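Local coordinates for type I modular polyketide synthase (Streptomyces albus subsp. albus, PDB 6IYT), which probably transfers an ethylmalonyl extender unit from coenzyme A onto the acyl carrier protein, as the acyltransferase domain of a salinomycin polyketide synthase module, at residues S38-V43 / A452-K457; P44-A49 / E437-G442; A60-H65 / T104-P109; V93-T98 / G427-L432. All blocks are in the same frame, centred on the assembly; numbering follows the deposited sequence.

Contact 1 (S38-V43 / A452-K457)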
# COMPACT_ATOMS: atom_id res chain seq x y z
N SER A 38 15.51 -0.97 14.55
CA SER A 38 16.82 -0.99 15.18
C SER A 38 17.16 0.38 15.77
O SER A 38 16.48 1.37 15.51
CB SER A 38 17.87 -1.35 14.15
OG SER A 38 17.79 -0.45 13.05
N GLY A 39 18.23 0.44 16.55
CA GLY A 39 18.70 1.71 17.13
C GLY A 39 17.72 2.32 18.13
O GLY A 39 17.15 1.62 18.98
N ASP A 40 17.47 3.62 17.97
CA ASP A 40 16.76 4.41 18.99
C ASP A 40 15.67 5.26 18.33
O ASP A 40 15.71 6.48 18.39
CB ASP A 40 17.74 5.30 19.74
CG ASP A 40 18.60 4.53 20.70
OD1 ASP A 40 18.04 3.78 21.52
OD2 ASP A 40 19.84 4.64 20.62
N PRO A 41 14.71 4.61 17.70
CA PRO A 41 13.60 5.29 17.09
C PRO A 41 12.67 5.93 18.15
O PRO A 41 12.71 5.58 19.33
CB PRO A 41 12.87 4.15 16.37
CG PRO A 41 13.07 2.99 17.28
CD PRO A 41 14.44 3.17 17.88
N LEU A 42 11.75 6.73 17.70
CA LEU A 42 10.72 7.19 18.56
C LEU A 42 9.83 6.03 19.01
O LEU A 42 9.85 4.94 18.42
CB LEU A 42 9.91 8.33 17.90
CG LEU A 42 8.87 8.02 16.86
CD1 LEU A 42 8.15 9.29 16.44
CD2 LEU A 42 9.50 7.36 15.66
N VAL A 43 9.08 6.30 20.06
CA VAL A 43 8.35 5.29 20.85
C VAL A 43 6.85 5.67 20.72
O VAL A 43 6.54 6.84 20.83
CB VAL A 43 8.72 5.50 22.35
CG1 VAL A 43 8.10 4.44 23.22
CG2 VAL A 43 10.24 5.58 22.52
N ALA A 452 10.63 -4.83 20.45
CA ALA A 452 11.64 -5.90 20.29
C ALA A 452 13.03 -5.30 20.12
O ALA A 452 13.22 -4.34 19.35
CB ALA A 452 11.30 -6.77 19.11
N GLY A 453 13.95 -5.73 21.00
CA GLY A 453 15.36 -5.36 20.89
C GLY A 453 15.72 -4.08 21.63
O GLY A 453 16.86 -3.62 21.57
N ARG A 454 14.72 -3.42 22.23
CA ARG A 454 14.97 -2.10 22.83
C ARG A 454 15.48 -2.23 24.27
O ARG A 454 15.77 -1.23 24.92
CB ARG A 454 13.70 -1.25 22.83
CG ARG A 454 13.12 -0.99 21.44
CD ARG A 454 14.05 -0.14 20.56
NE ARG A 454 14.50 1.08 21.24
CZ ARG A 454 13.84 2.25 21.23
NH1 ARG A 454 12.70 2.40 20.54
NH2 ARG A 454 14.37 3.30 21.86
N GLY A 455 15.39 -3.44 24.80
CA GLY A 455 15.77 -3.70 26.19
C GLY A 455 14.81 -3.11 27.21
O GLY A 455 15.23 -2.68 28.28
N ALA A 456 13.53 -3.02 26.85
CA ALA A 456 12.49 -2.45 27.73
C ALA A 456 12.09 -3.42 28.85
O ALA A 456 12.28 -4.64 28.74
CB ALA A 456 11.26 -2.05 26.91
N LYS A 457 11.54 -2.87 29.93
CA LYS A 457 10.96 -3.70 30.99
C LYS A 457 9.68 -3.06 31.49
O LYS A 457 9.52 -1.83 31.41
CB LYS A 457 11.93 -3.84 32.16
CG LYS A 457 12.59 -2.53 32.57
CD LYS A 457 13.44 -2.69 33.82
CE LYS A 457 12.62 -2.41 35.08
NZ LYS A 457 12.92 -3.36 36.19

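Contact 2 (P44-A49 / E437-G442)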
# COMPACT_ATOMS: atom_id res chain seq x y z
N PRO A 44 5.94 4.66 20.70
CA PRO A 44 4.51 4.93 20.92
C PRO A 44 4.08 4.70 22.35
O PRO A 44 4.47 3.73 22.96
CB PRO A 44 3.84 3.91 20.01
CG PRO A 44 4.71 2.71 20.12
CD PRO A 44 6.14 3.27 20.24
N TRP A 45 3.26 5.61 22.87
CA TRP A 45 2.54 5.39 24.11
C TRP A 45 1.06 5.24 23.75
O TRP A 45 0.43 6.20 23.27
CB TRP A 45 2.69 6.61 25.02
CG TRP A 45 3.95 6.69 25.77
CD1 TRP A 45 5.04 5.86 25.66
CD2 TRP A 45 4.24 7.61 26.82
NE1 TRP A 45 6.03 6.27 26.52
CE2 TRP A 45 5.56 7.34 27.25
CE3 TRP A 45 3.53 8.67 27.43
CZ2 TRP A 45 6.18 8.09 28.27
CZ3 TRP A 45 4.12 9.38 28.43
CH2 TRP A 45 5.44 9.09 28.85
N ILE A 46 0.51 4.03 23.92
CA ILE A 46 -0.86 3.78 23.53
C ILE A 46 -1.75 3.88 24.76
O ILE A 46 -1.29 3.64 25.85
CB ILE A 46 -1.07 2.44 22.81
CG1 ILE A 46 -0.93 1.28 23.77
CG2 ILE A 46 -0.08 2.29 21.66
CD1 ILE A 46 -1.26 -0.04 23.13
N VAL A 47 -2.89 4.53 24.60
CA VAL A 47 -3.85 4.76 25.71
C VAL A 47 -5.25 4.43 25.24
O VAL A 47 -5.62 4.75 24.10
CB VAL A 47 -3.80 6.26 26.16
CG1 VAL A 47 -4.45 6.45 27.51
CG2 VAL A 47 -2.38 6.75 26.20
N SER A 48 -6.09 3.87 26.12
CA SER A 48 -7.47 3.61 25.76
C SER A 48 -8.37 3.63 26.96
O SER A 48 -7.92 3.48 28.11
CB SER A 48 -7.60 2.27 25.03
OG SER A 48 -7.32 1.18 25.89
N ALA A 49 -9.63 3.91 26.70
CA ALA A 49 -10.65 4.03 27.76
C ALA A 49 -12.02 3.81 27.14
O ALA A 49 -12.12 3.50 25.96
CB ALA A 49 -10.58 5.40 28.39
N GLU A 437 -3.18 4.66 13.29
CA GLU A 437 -4.38 4.92 12.52
C GLU A 437 -5.26 3.67 12.37
O GLU A 437 -6.49 3.75 12.46
CB GLU A 437 -4.01 5.52 11.16
CG GLU A 437 -3.57 6.98 11.27
CD GLU A 437 -2.96 7.53 9.99
OE1 GLU A 437 -2.66 6.74 9.05
OE2 GLU A 437 -2.81 8.75 9.91
N ALA A 438 -4.63 2.51 12.18
CA ALA A 438 -5.37 1.24 12.13
C ALA A 438 -5.91 0.84 13.52
O ALA A 438 -7.08 0.51 13.67
CB ALA A 438 -4.48 0.15 11.58
N TRP A 439 -5.03 0.85 14.51
CA TRP A 439 -5.36 0.34 15.84
C TRP A 439 -6.44 1.21 16.51
O TRP A 439 -7.35 0.68 17.15
CB TRP A 439 -4.12 0.29 16.72
CG TRP A 439 -4.38 -0.15 18.18
CD1 TRP A 439 -4.68 -1.43 18.64
CD2 TRP A 439 -4.47 0.70 19.32
NE1 TRP A 439 -4.81 -1.42 20.01
CE2 TRP A 439 -4.73 -0.12 20.44
CE3 TRP A 439 -4.31 2.07 19.51
CZ2 TRP A 439 -4.85 0.41 21.72
CZ3 TRP A 439 -4.42 2.58 20.79
CH2 TRP A 439 -4.65 1.75 21.88
N THR A 440 -6.35 2.52 16.32
CA THR A 440 -7.32 3.39 16.97
C THR A 440 -8.69 3.20 16.36
O THR A 440 -9.70 3.54 17.00
CB THR A 440 -6.96 4.89 16.91
OG1 THR A 440 -6.82 5.28 15.54
CG2 THR A 440 -5.69 5.18 17.71
N ARG A 441 -8.74 2.61 15.17
CA ARG A 441 -10.03 2.26 14.53
C ARG A 441 -10.43 0.81 14.75
O ARG A 441 -11.44 0.35 14.20
CB ARG A 441 -9.99 2.54 13.02
CG ARG A 441 -9.82 4.00 12.65
CD ARG A 441 -11.15 4.72 12.45
NE ARG A 441 -12.12 3.95 11.67
CZ ARG A 441 -12.24 3.99 10.34
NH1 ARG A 441 -11.38 4.68 9.60
NH2 ARG A 441 -13.14 3.23 9.76
N GLY A 442 -9.63 0.06 15.51
CA GLY A 442 -10.09 -1.25 16.02
C GLY A 442 -9.31 -2.44 15.49
O GLY A 442 -9.65 -3.59 15.79

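Contact 3 (A60-H65 / T104-P109)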
# COMPACT_ATOMS: atom_id res chain seq x y z
N ALA A 60 -4.69 12.37 31.33
CA ALA A 60 -4.37 13.26 32.45
C ALA A 60 -3.70 12.53 33.60
O ALA A 60 -2.75 13.05 34.21
CB ALA A 60 -5.62 13.97 32.94
N ARG A 61 -4.17 11.32 33.89
CA ARG A 61 -3.60 10.52 35.00
C ARG A 61 -2.17 10.04 34.67
O ARG A 61 -1.25 10.08 35.53
CB ARG A 61 -4.50 9.33 35.31
CG ARG A 61 -5.82 9.74 35.99
CD ARG A 61 -6.82 8.61 36.00
NE ARG A 61 -6.32 7.47 36.77
CZ ARG A 61 -6.32 7.42 38.09
NH1 ARG A 61 -6.99 8.35 38.79
NH2 ARG A 61 -5.80 6.37 38.71
N LEU A 62 -1.96 9.64 33.42
CA LEU A 62 -0.60 9.33 32.93
C LEU A 62 0.36 10.54 33.02
O LEU A 62 1.51 10.41 33.45
CB LEU A 62 -0.68 8.81 31.50
CG LEU A 62 0.10 7.58 31.14
CD1 LEU A 62 0.47 7.61 29.66
CD2 LEU A 62 1.32 7.32 32.02
N GLY A 63 -0.11 11.70 32.58
CA GLY A 63 0.66 12.92 32.64
C GLY A 63 1.13 13.22 34.06
O GLY A 63 2.28 13.54 34.29
N ARG A 64 0.23 13.07 35.01
CA ARG A 64 0.56 13.30 36.39
C ARG A 64 1.53 12.29 36.90
O ARG A 64 2.45 12.62 37.64
CB ARG A 64 -0.70 13.25 37.24
CG ARG A 64 -1.48 14.51 37.19
CD ARG A 64 -2.58 14.48 38.24
NE ARG A 64 -3.39 15.65 38.13
CZ ARG A 64 -4.32 15.99 39.01
NH1 ARG A 64 -4.59 15.21 40.06
NH2 ARG A 64 -4.95 17.12 38.85
N HIS A 65 1.28 11.03 36.57
CA HIS A 65 2.16 9.96 36.94
C HIS A 65 3.59 10.27 36.51
O HIS A 65 4.53 10.25 37.33
CB HIS A 65 1.69 8.68 36.28
CG HIS A 65 2.54 7.50 36.61
ND1 HIS A 65 2.39 6.80 37.79
CD2 HIS A 65 3.37 6.76 35.84
CE1 HIS A 65 3.19 5.75 37.77
NE2 HIS A 65 3.80 5.71 36.60
N THR A 104 4.25 15.73 27.22
CA THR A 104 3.68 16.89 26.52
C THR A 104 2.62 16.46 25.47
O THR A 104 1.57 17.11 25.30
CB THR A 104 4.83 17.69 25.83
OG1 THR A 104 5.49 18.49 26.81
CG2 THR A 104 4.31 18.56 24.71
N GLY A 105 2.89 15.36 24.79
CA GLY A 105 2.04 14.93 23.69
C GLY A 105 0.72 14.35 24.15
O GLY A 105 -0.21 14.22 23.36
N LEU A 106 0.63 13.97 25.42
CA LEU A 106 -0.63 13.47 25.97
C LEU A 106 -1.67 14.57 25.95
O LEU A 106 -2.85 14.31 25.97
CB LEU A 106 -0.45 12.96 27.40
CG LEU A 106 0.26 11.64 27.55
CD1 LEU A 106 0.76 11.43 28.96
CD2 LEU A 106 -0.64 10.50 27.13
N GLU A 107 -1.22 15.81 25.85
CA GLU A 107 -2.13 16.92 25.74
C GLU A 107 -2.74 17.01 24.35
O GLU A 107 -3.82 17.56 24.18
CB GLU A 107 -1.43 18.24 26.09
CG GLU A 107 -1.17 18.43 27.57
CD GLU A 107 0.09 19.25 27.85
OE1 GLU A 107 0.80 19.61 26.88
OE2 GLU A 107 0.40 19.49 29.05
N ALA A 108 -2.10 16.39 23.36
CA ALA A 108 -2.59 16.44 21.98
C ALA A 108 -2.10 15.27 21.17
O ALA A 108 -1.13 15.39 20.41
CB ALA A 108 -2.15 17.73 21.32
N PRO A 109 -2.68 14.09 21.39
CA PRO A 109 -2.05 12.91 20.84
C PRO A 109 -1.94 12.95 19.32
O PRO A 109 -2.83 13.50 18.63
CB PRO A 109 -2.99 11.79 21.27
CG PRO A 109 -3.55 12.29 22.56
CD PRO A 109 -3.74 13.76 22.35

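Contact 4 (V93-T98 / G427-L432)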
# COMPACT_ATOMS: atom_id res chain seq x y z
N VAL A 93 -2.81 7.39 20.47
CA VAL A 93 -1.41 7.08 20.47
C VAL A 93 -0.60 8.37 20.44
O VAL A 93 -0.84 9.26 19.62
CB VAL A 93 -1.03 6.22 19.29
CG1 VAL A 93 0.45 5.91 19.29
CG2 VAL A 93 -1.90 4.95 19.26
N VAL A 94 0.36 8.46 21.35
CA VAL A 94 1.34 9.51 21.36
C VAL A 94 2.69 8.97 20.87
O VAL A 94 3.10 7.90 21.30
CB VAL A 94 1.52 10.05 22.81
CG1 VAL A 94 2.40 11.26 22.82
CG2 VAL A 94 0.16 10.41 23.39
N LEU A 95 3.42 9.79 20.12
CA LEU A 95 4.75 9.43 19.61
C LEU A 95 5.80 10.42 20.07
O LEU A 95 5.53 11.61 20.17
CB LEU A 95 4.75 9.39 18.09
CG LEU A 95 3.69 8.48 17.44
CD1 LEU A 95 3.79 8.63 15.94
CD2 LEU A 95 3.88 7.04 17.84
N GLY A 96 6.97 9.90 20.43
CA GLY A 96 8.10 10.74 20.80
C GLY A 96 9.26 9.93 21.29
O GLY A 96 9.21 8.71 21.34
N THR A 97 10.33 10.60 21.70
CA THR A 97 11.51 9.90 22.13
C THR A 97 11.77 10.06 23.63
O THR A 97 12.02 9.08 24.35
CB THR A 97 12.74 10.35 21.36
OG1 THR A 97 12.53 10.12 19.97
CG2 THR A 97 13.97 9.57 21.81
N THR A 98 11.66 11.28 24.12
CA THR A 98 11.88 11.53 25.52
C THR A 98 10.57 11.46 26.23
O THR A 98 9.52 11.70 25.62
CB THR A 98 12.50 12.91 25.72
OG1 THR A 98 11.54 13.93 25.40
CG2 THR A 98 13.74 13.05 24.82
N GLY A 427 9.88 6.66 7.44
CA GLY A 427 10.60 6.04 8.53
C GLY A 427 9.71 5.60 9.69
O GLY A 427 8.51 5.38 9.54
N PRO A 428 10.31 5.48 10.87
CA PRO A 428 9.54 4.88 11.92
C PRO A 428 8.33 5.69 12.32
O PRO A 428 7.28 5.11 12.62
CB PRO A 428 10.54 4.79 13.07
CG PRO A 428 11.82 4.60 12.38
CD PRO A 428 11.75 5.43 11.14
N ARG A 429 8.42 7.02 12.28
CA ARG A 429 7.22 7.79 12.61
C ARG A 429 6.05 7.42 11.68
O ARG A 429 4.93 7.20 12.13
CB ARG A 429 7.46 9.28 12.60
CG ARG A 429 6.14 10.05 12.74
CD ARG A 429 6.34 11.54 12.79
NE ARG A 429 6.86 11.95 14.07
CZ ARG A 429 6.08 12.16 15.14
NH1 ARG A 429 6.62 12.59 16.25
NH2 ARG A 429 4.75 12.03 15.05
N ARG A 430 6.31 7.38 10.38
CA ARG A 430 5.26 7.01 9.43
C ARG A 430 4.68 5.62 9.68
O ARG A 430 3.46 5.44 9.66
CB ARG A 430 5.76 7.12 7.98
CG ARG A 430 4.71 6.81 6.95
CD ARG A 430 3.56 7.77 6.99
NE ARG A 430 2.38 7.24 7.69
CZ ARG A 430 1.23 7.89 7.83
NH1 ARG A 430 1.15 9.19 7.53
NH2 ARG A 430 0.20 7.29 8.40
N VAL A 431 5.53 4.63 9.91
CA VAL A 431 5.06 3.27 10.21
C VAL A 431 4.18 3.30 11.46
O VAL A 431 3.09 2.72 11.48
CB VAL A 431 6.22 2.29 10.39
CG1 VAL A 431 5.72 0.93 10.84
CG2 VAL A 431 6.99 2.17 9.06
N LEU A 432 4.72 3.83 12.54
CA LEU A 432 3.96 3.88 13.80
C LEU A 432 2.66 4.64 13.65
O LEU A 432 1.66 4.31 14.32
CB LEU A 432 4.81 4.50 14.91
CG LEU A 432 6.02 3.69 15.39
CD1 LEU A 432 6.78 4.48 16.45
CD2 LEU A 432 5.60 2.34 15.94
O HOH W 1 4.67 13.57 18.25

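Contact 1 (S38-V43 / A452-K457)
Arg454 reaches across to Gly39, Asp40 and Pro41, and this one long side chain makes nearly the whole contact between two loops: 38-43 leads into strand 43-49, whereas the loop 452-457 belongs to the segment that returns after helix 428-439. From CB the chain sets out with CG opposite the carbonyl carbon (chi1 -59°) and then folds at chi2 and chi3, a compact shape that brings the guanidinium up against 38-43. CD is the first atom to come near, at 3.9 Å from the carbonyl O of Gly39. That oxygen, Gly39 O, lies over a face of the guanidinium, 3.5 Å from Arg454 NE, without a hydrogen bond. CZ then passes by the proline ring, 3.5 Å from Pro41 CD. Pro41 CD sits over the same face, offset toward the rim, and CA of Asp40 lies over it too. NH1 touches the same ring, 3.3 Å from both CG and CD of Pro41, and gives a weak, strongly bent hydrogen bond to Pro41 O (3.4 Å, 132° at the hydrogen). NH2 ends at Asp40 OD1, 3.7 Å away, in a long salt bridge whose carboxylate and guanidinium planes stand 69° apart, far from the coplanar two-pronged pairing. Beyond the two segments, Arg454 also touches Thr75 of helix 74-84. The positive charge thus meets one weakly bonded carbonyl, a second carbonyl nearby and a distant carboxylate, while the proline ring adds van der Waals contact, which implies a surface join held by several modest attractions.

Contact 2 (P44-A49 / E437-G442)
Ile46 and Trp439 carry this buried meeting, their side chains crossing at about a right angle. The far corner of the indole is what touches: CH2 of Trp439 lies 3.8 Å from Ile46 CB. Farther out, Ile46 CD1 hangs 3.8 Å above one face of the Trp439 ring, displaced toward its rim near CZ2. The carbonyl of Val47 meets the ring at its edge, with Val47 O 3.9 Å from Trp439 CH2, while CB of Ser48 approaches the same carbon more loosely. Trp439 has its CG opposite the backbone N (chi1 176°), which carries the indole from the end of helix 428-439 to the strand. Outside the two segments the ring has further direct neighbours: Arg91 makes a cation-pi contact with it and also hydrogen-bonds to Trp439 O, and Trp447 meets it edge-to-face. The hydroxyl of Ser48 is engaged by Phe88 N. Behind the tryptophan comes a Schellman motif with Gly442 at positive phi; one of its bonds runs from Gly442 N to Trp439 O (2.9 Å). The arrangement is that of a helix docked on an antiparallel sheet: an edge strand, 43-49, of what is probably the ketosynthase-to-acyltransferase linker is met by the indole of Trp439 from the final helix of the acyltransferase domain.

Contact 3 (A60-H65 / T104-P109)
Leu62 and Leu106 meet with no planar side chain between them, and the flat group that takes part is the peptide linking Leu62 to Gly63. Over one face of it stands the CD1 methyl of Leu106, almost directly above Gly63 N at 3.7 Å. The same methyl also touches Leu62, lying 3.9 Å from Leu62 CD1, while the second branch of Leu106, CD2, is 4.0 Å from that carbon. Both methyls of Leu106 therefore face the same methyl of Leu62 from one side, and the two side chains run roughly perpendicular to each other. Leu106 holds CG opposite its carbonyl carbon (chi1 -74°), which carries the fork outward to the helix; there its CD1 also meets Leu62 CB, at 3.9 Å. Gly63 brings its backbone close, so that its CA and that of Leu106 are 6.8 Å apart. This is a small hydrophobic core of an alpha/beta layer, in which helix 52-67 and the turn at the end of 99-105, Gly105 to Ala108, share one side of a three-stranded antiparallel sheet, consistent with the linker that precedes acyltransferase domains in modular synthases. Trp45 of strand 43-49 touches both leucines, and Val94 of the neighbouring strand supports Leu106. Leu106 occupies the second position of that type I turn, closed by Ala108 N to Gly105 O at 2.9 Å. The carbonyl of Leu106 is bonded by NE of Arg59, one helical turn before Gly63.

Contact 4 (V93-T98 / G427-L432)
A water molecule joins Leu95 to Arg429: it donates to Leu95 O at 2.9 Å and accepts from Arg429 NH1 at 3.0 Å. It lies in the guanidinium plane, at the edge, so it extends an arginine arm that does not itself bond the strand carbonyl. Asp110 completes this polar group, its OD2 forming a salt bridge with Arg429 NH2 and its OD1 accepting from Leu95 N; one carboxylate thereby ties the arginine to the same residue whose carbonyl the water holds. Such pairing would be expected to favour the charged forms of both groups. Arg429 arrives with its chain extended from the backbone, CG opposite N (chi1 172°), until a bend at chi3 (-75°) brings the guanidinium close to the strand. There NH2 also brushes an apolar group, 3.6 Å from Leu95 CD1. The other branch of Leu95 turns to the helix, with CD2 4.0 Å from Leu432 CB and 4.1 Å from Leu432 CD1. Arg429 and Leu432 are three residues apart, so they project from neighbouring turns and flank Leu95, one charged, one apolar. Pro44 of the adjoining strand packs against both leucines. The motif is a helix packed on an antiparallel sheet, here the middle strand of the probable linker against the first turns of the acyltransferase's last helix.

The four contacts lie on one side of the chain's centre, around a three-stranded sheet. Contacts 2 and 4 join neighbouring strands of the probable linker to the same helix, 428-439; their centres are 13 Å apart, and Trp45 N bonds to Val94 O at 2.8 Å. Contact 1, which joins the N- and C-terminal loops, enters the sheet through Val43 N to Gly96 O (2.7 Å), which brings it to about 12 Å from contact 4, centre to centre. Contact 3, internal to the linker, lies about 15 Å from contact 2, centre to centre, across Trp45. None contains Ser213, whose GxSxG setting suggests the acyl-carrying nucleophile, as in related acyltransferases.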